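Local coordinates for protein PrgA (Enterococcus faecalis, PDB 6Z9K) that extends far outside the cell and provides surface exclusion against unwanted conjugation, the piece described here being its CAP domain, at residues 113-118 and 202-207; 148-153 and 167-172. One frame throughout, in Å; residues are numbered along the deposited sequence.

Contact 1 of 2, residues 113-118 and 202-207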
# COMPACT_ATOMS: atom_id res chain seq x y z
N SER A 113 6.45 -7.49 14.23
CA SER A 113 7.23 -8.15 13.15
C SER A 113 8.74 -8.09 13.43
O SER A 113 9.26 -7.01 13.74
CB SER A 113 6.91 -7.56 11.79
OG SER A 113 5.60 -7.93 11.40
N ASP A 114 9.38 -9.23 13.29
CA ASP A 114 10.84 -9.42 13.50
C ASP A 114 11.59 -8.50 12.52
O ASP A 114 11.52 -8.74 11.30
CB ASP A 114 11.16 -10.91 13.42
CG ASP A 114 12.63 -11.25 13.48
OD1 ASP A 114 13.46 -10.28 13.74
OD2 ASP A 114 12.96 -12.47 13.35
N THR A 115 12.35 -7.52 13.03
CA THR A 115 13.03 -6.54 12.16
C THR A 115 14.16 -7.21 11.41
O THR A 115 14.61 -6.61 10.37
CB THR A 115 13.54 -5.33 12.94
OG1 THR A 115 14.33 -5.84 14.02
CG2 THR A 115 12.41 -4.47 13.46
N GLY A 116 14.57 -8.41 11.83
CA GLY A 116 15.67 -9.19 11.23
C GLY A 116 15.15 -10.06 10.11
O GLY A 116 15.97 -10.66 9.38
N GLU A 117 13.83 -10.07 9.92
CA GLU A 117 13.15 -11.02 9.02
C GLU A 117 12.70 -10.30 7.75
O GLU A 117 12.08 -9.22 7.84
CB GLU A 117 11.95 -11.63 9.77
CG GLU A 117 11.09 -12.48 8.86
CD GLU A 117 11.89 -13.67 8.36
OE1 GLU A 117 12.44 -14.36 9.23
OE2 GLU A 117 12.03 -13.86 7.13
N TYR A 118 12.91 -10.89 6.58
CA TYR A 118 12.53 -10.27 5.29
C TYR A 118 11.13 -10.75 4.92
O TYR A 118 10.44 -10.00 4.31
CB TYR A 118 13.51 -10.62 4.18
CG TYR A 118 13.27 -9.98 2.82
CD1 TYR A 118 13.35 -8.59 2.64
CD2 TYR A 118 13.09 -10.78 1.70
CE1 TYR A 118 13.23 -8.01 1.39
CE2 TYR A 118 12.93 -10.22 0.45
CZ TYR A 118 12.99 -8.84 0.30
OH TYR A 118 12.85 -8.26 -0.92
N SER A 202 8.39 -0.62 9.62
CA SER A 202 9.18 -1.22 10.71
C SER A 202 10.65 -1.26 10.29
O SER A 202 10.96 -1.25 9.08
CB SER A 202 8.66 -2.57 11.12
OG SER A 202 8.83 -3.57 10.14
N GLY A 203 11.49 -1.40 11.31
CA GLY A 203 12.92 -1.48 11.03
C GLY A 203 13.71 -0.97 12.22
O GLY A 203 13.24 -0.05 12.88
N GLU A 204 14.91 -1.49 12.36
CA GLU A 204 15.92 -0.98 13.31
C GLU A 204 16.36 0.40 12.86
O GLU A 204 16.21 0.71 11.69
CB GLU A 204 17.13 -1.91 13.36
CG GLU A 204 16.81 -3.27 13.94
CD GLU A 204 16.23 -3.21 15.34
OE1 GLU A 204 16.71 -2.35 16.16
OE2 GLU A 204 15.32 -4.02 15.63
N LYS A 205 16.94 1.17 13.77
CA LYS A 205 17.27 2.60 13.62
C LYS A 205 18.21 2.78 12.44
O LYS A 205 18.13 3.82 11.74
CB LYS A 205 17.93 3.10 14.90
CG LYS A 205 16.98 3.68 15.94
CD LYS A 205 17.09 5.19 16.03
CE LYS A 205 16.50 5.77 17.31
NZ LYS A 205 16.94 7.18 17.48
N ASN A 206 19.12 1.82 12.26
CA ASN A 206 20.15 1.86 11.22
C ASN A 206 19.98 0.55 10.49
O ASN A 206 20.41 -0.51 11.02
CB ASN A 206 21.52 2.21 11.83
CG ASN A 206 21.53 3.56 12.52
OD1 ASN A 206 21.43 4.61 11.87
ND2 ASN A 206 21.69 3.57 13.84
N SER A 207 19.21 0.60 9.40
CA SER A 207 18.75 -0.57 8.63
C SER A 207 18.87 -0.23 7.16
O SER A 207 18.47 0.88 6.76
CB SER A 207 17.34 -0.96 9.00
OG SER A 207 16.95 -2.18 8.36
O HOH W 1 9.90 -5.79 11.19
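Thr115 OG1 donates to Glu204 OE2 at 2.6 Å, a short bond that carries most of this meeting between two loops. The acceptor uses its anti lone pair, the one turned away from the other carboxylate oxygen. With a chi1 of 53°, OG1 sits between the threonine's own backbone N and carbonyl carbon and faces the acid, while CG2 is left to reach toward the peptide of Gly203, coming within 3.9 Å of Gly203 N. The glutamate chain folds at chi2 to bring its carboxylate over, and the two side chains cross at about a right angle.

A water joins the same two segments: it gives a weak bond to Ser113 O and lies 2.7 Å from Ser202 OG, which is also hydrogen-bonded to His213 of the next strand. The backbone of Thr115 is shaped locally. Asp114 to Glu117 form a type I beta turn, closed by Glu117 N to Asp114 O at 3.0 Å. Within it, Asp114 OD1 accepts from Gly116 N at 2.9 Å, making an Asx turn, with the nitrogen well above the carboxylate plane. On the facing side, Gly203 adopts backbone angles that call for glycine. Here an Asx turn lying over a type I turn, just after helix 100-112, meets the connection of the beta hairpin 196-202/211-217 at the margin of the CAP domain.

Contact 2 of 2, residues 148-153 and 167-172; sequences GGYYET and IRKMLV
Met170 lays its CB over one face of the Tyr150 ring, a CH-pi contact with CB 4.1 Å from the ring centroid and 15° off the ring normal. CB stands toward the rim of the ring and is 4.0 Å from Tyr150 CZ. Farther out on the methionine side chain the sulfur joins in more loosely: Met170 SD is 5.4 Å from the Tyr150 centroid and still above the face, a distant Met-aromatic contact. With CG anti to the backbone N (chi1 176°), the thioether runs on across the tyrosine side chain at about a right angle.

Van der Waals packing against the helix backbone comes next. Tyr150 CE2 approaches Met170 CA to 3.7 Å, and Lys169 flanks the ring with its CG, 4.1 Å from the same CE2, before its extended chain runs on. Tyr150 thus fastens the loop leaving strand 144-148 onto helix 160-176, one of the helices layered against the central antiparallel sheet in the alpha-beta-alpha sandwich of CAP domains. Met170 also packs on Ile212 of strand 211-217, and its side chain is about 8 Å from the bound magnesium ion.

Polar bonds hold both ends of the tyrosine to the same helix. Its hydroxyl is hydrogen-bonded to Asn173 ND2, one turn beyond the methionine, and its carbonyl oxygen to Ser166 OG, one turn before.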
# COMPACT_ATOMS: atom_id res chain seq x y z
N GLY A 148 9.98 -4.66 1.08
CA GLY A 148 11.24 -4.52 1.80
C GLY A 148 12.32 -3.99 0.89
O GLY A 148 12.18 -4.25 -0.25
N GLY A 149 13.14 -3.10 1.42
CA GLY A 149 14.35 -2.60 0.74
C GLY A 149 14.04 -1.47 -0.23
O GLY A 149 14.85 -1.22 -1.15
N TYR A 150 12.94 -0.76 0.02
CA TYR A 150 12.54 0.38 -0.83
C TYR A 150 13.11 1.68 -0.26
O TYR A 150 13.09 2.68 -0.99
CB TYR A 150 11.02 0.48 -0.92
CG TYR A 150 10.43 -0.47 -1.89
CD1 TYR A 150 10.08 -1.76 -1.54
CD2 TYR A 150 10.18 -0.09 -3.21
CE1 TYR A 150 9.57 -2.65 -2.47
CE2 TYR A 150 9.64 -0.95 -4.13
CZ TYR A 150 9.32 -2.24 -3.77
OH TYR A 150 8.83 -2.99 -4.79
N TYR A 151 13.58 1.68 0.98
CA TYR A 151 14.10 2.91 1.66
C TYR A 151 15.10 2.52 2.77
O TYR A 151 15.32 1.34 2.97
CB TYR A 151 12.95 3.80 2.16
CG TYR A 151 12.21 3.25 3.36
CD1 TYR A 151 11.24 2.27 3.23
CD2 TYR A 151 12.40 3.77 4.62
CE1 TYR A 151 10.56 1.74 4.32
CE2 TYR A 151 11.72 3.28 5.71
CZ TYR A 151 10.78 2.26 5.58
OH TYR A 151 10.12 1.74 6.67
N GLU A 152 15.77 3.50 3.36
CA GLU A 152 16.77 3.32 4.46
C GLU A 152 16.45 4.27 5.61
O GLU A 152 15.98 5.35 5.31
CB GLU A 152 18.20 3.62 3.97
CG GLU A 152 18.72 2.65 2.92
CD GLU A 152 18.23 2.91 1.51
OE1 GLU A 152 17.67 1.98 0.88
OE2 GLU A 152 18.43 4.03 1.03
N THR A 153 16.75 3.88 6.85
CA THR A 153 16.53 4.67 8.09
C THR A 153 17.89 5.22 8.57
O THR A 153 18.78 4.39 8.75
CB THR A 153 15.90 3.81 9.20
OG1 THR A 153 16.57 2.55 9.34
CG2 THR A 153 14.44 3.54 8.91
N ILE A 167 6.43 4.16 -1.54
CA ILE A 167 5.08 3.54 -1.54
C ILE A 167 4.56 3.48 -2.97
O ILE A 167 4.03 2.42 -3.37
CB ILE A 167 4.14 4.25 -0.56
CG1 ILE A 167 4.55 3.94 0.88
CG2 ILE A 167 2.70 3.87 -0.89
CD1 ILE A 167 3.89 4.83 1.88
N ARG A 168 4.69 4.56 -3.74
CA ARG A 168 4.14 4.48 -5.11
C ARG A 168 4.94 3.43 -5.89
O ARG A 168 4.33 2.71 -6.67
CB ARG A 168 4.18 5.84 -5.78
CG ARG A 168 3.46 5.82 -7.13
CD ARG A 168 3.66 7.15 -7.84
NE ARG A 168 2.90 7.25 -9.07
CZ ARG A 168 3.30 6.86 -10.28
NH1 ARG A 168 4.49 6.37 -10.48
NH2 ARG A 168 2.51 7.02 -11.33
N LYS A 169 6.25 3.36 -5.76
CA LYS A 169 7.11 2.41 -6.51
C LYS A 169 6.69 1.00 -6.11
O LYS A 169 6.58 0.13 -6.97
CB LYS A 169 8.60 2.65 -6.21
CG LYS A 169 9.51 1.82 -7.11
CD LYS A 169 10.95 2.21 -6.94
CE LYS A 169 11.90 1.13 -7.44
NZ LYS A 169 13.29 1.35 -6.94
N MET A 170 6.48 0.78 -4.81
CA MET A 170 6.00 -0.53 -4.32
C MET A 170 4.67 -0.91 -4.95
O MET A 170 4.53 -2.05 -5.43
CB MET A 170 5.89 -0.50 -2.78
CG MET A 170 5.32 -1.76 -2.21
SD MET A 170 5.04 -1.55 -0.45
CE MET A 170 5.73 0.07 -0.22
N LEU A 171 3.70 -0.00 -5.02
CA LEU A 171 2.41 -0.35 -5.64
C LEU A 171 2.61 -0.64 -7.12
O LEU A 171 1.98 -1.56 -7.61
CB LEU A 171 1.40 0.79 -5.43
CG LEU A 171 0.93 1.01 -3.99
CD1 LEU A 171 0.10 2.28 -3.86
CD2 LEU A 171 0.18 -0.21 -3.47
N VAL A 172 3.42 0.15 -7.81
CA VAL A 172 3.66 -0.03 -9.27
C VAL A 172 4.23 -1.43 -9.46
O VAL A 172 3.81 -2.14 -10.39
CB VAL A 172 4.56 1.08 -9.82
CG1 VAL A 172 5.17 0.77 -11.15
CG2 VAL A 172 3.82 2.40 -9.85

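The centres of the two contacts lie about 14 Å apart, and along the chain contact 2 is nested inside the long loop that contact 1 closes. Both sit where strands of one three-stranded antiparallel sheet run out: 144-148 leads into contact 2, 196-202 into contact 1, and 211-217 lies between them. Ser113 touches His213 while Met170 touches Ile212, neighbouring residues of a strand, which normally point to opposite faces, consistent with the two contacts lying on different sides of the sheet. Directly, they meet where Thr153 OG1 lies 3.0 Å from Glu204 O, a probable hydrogen bond. Together they tie the loops at this end of the sheet to each other and to helix 160-176.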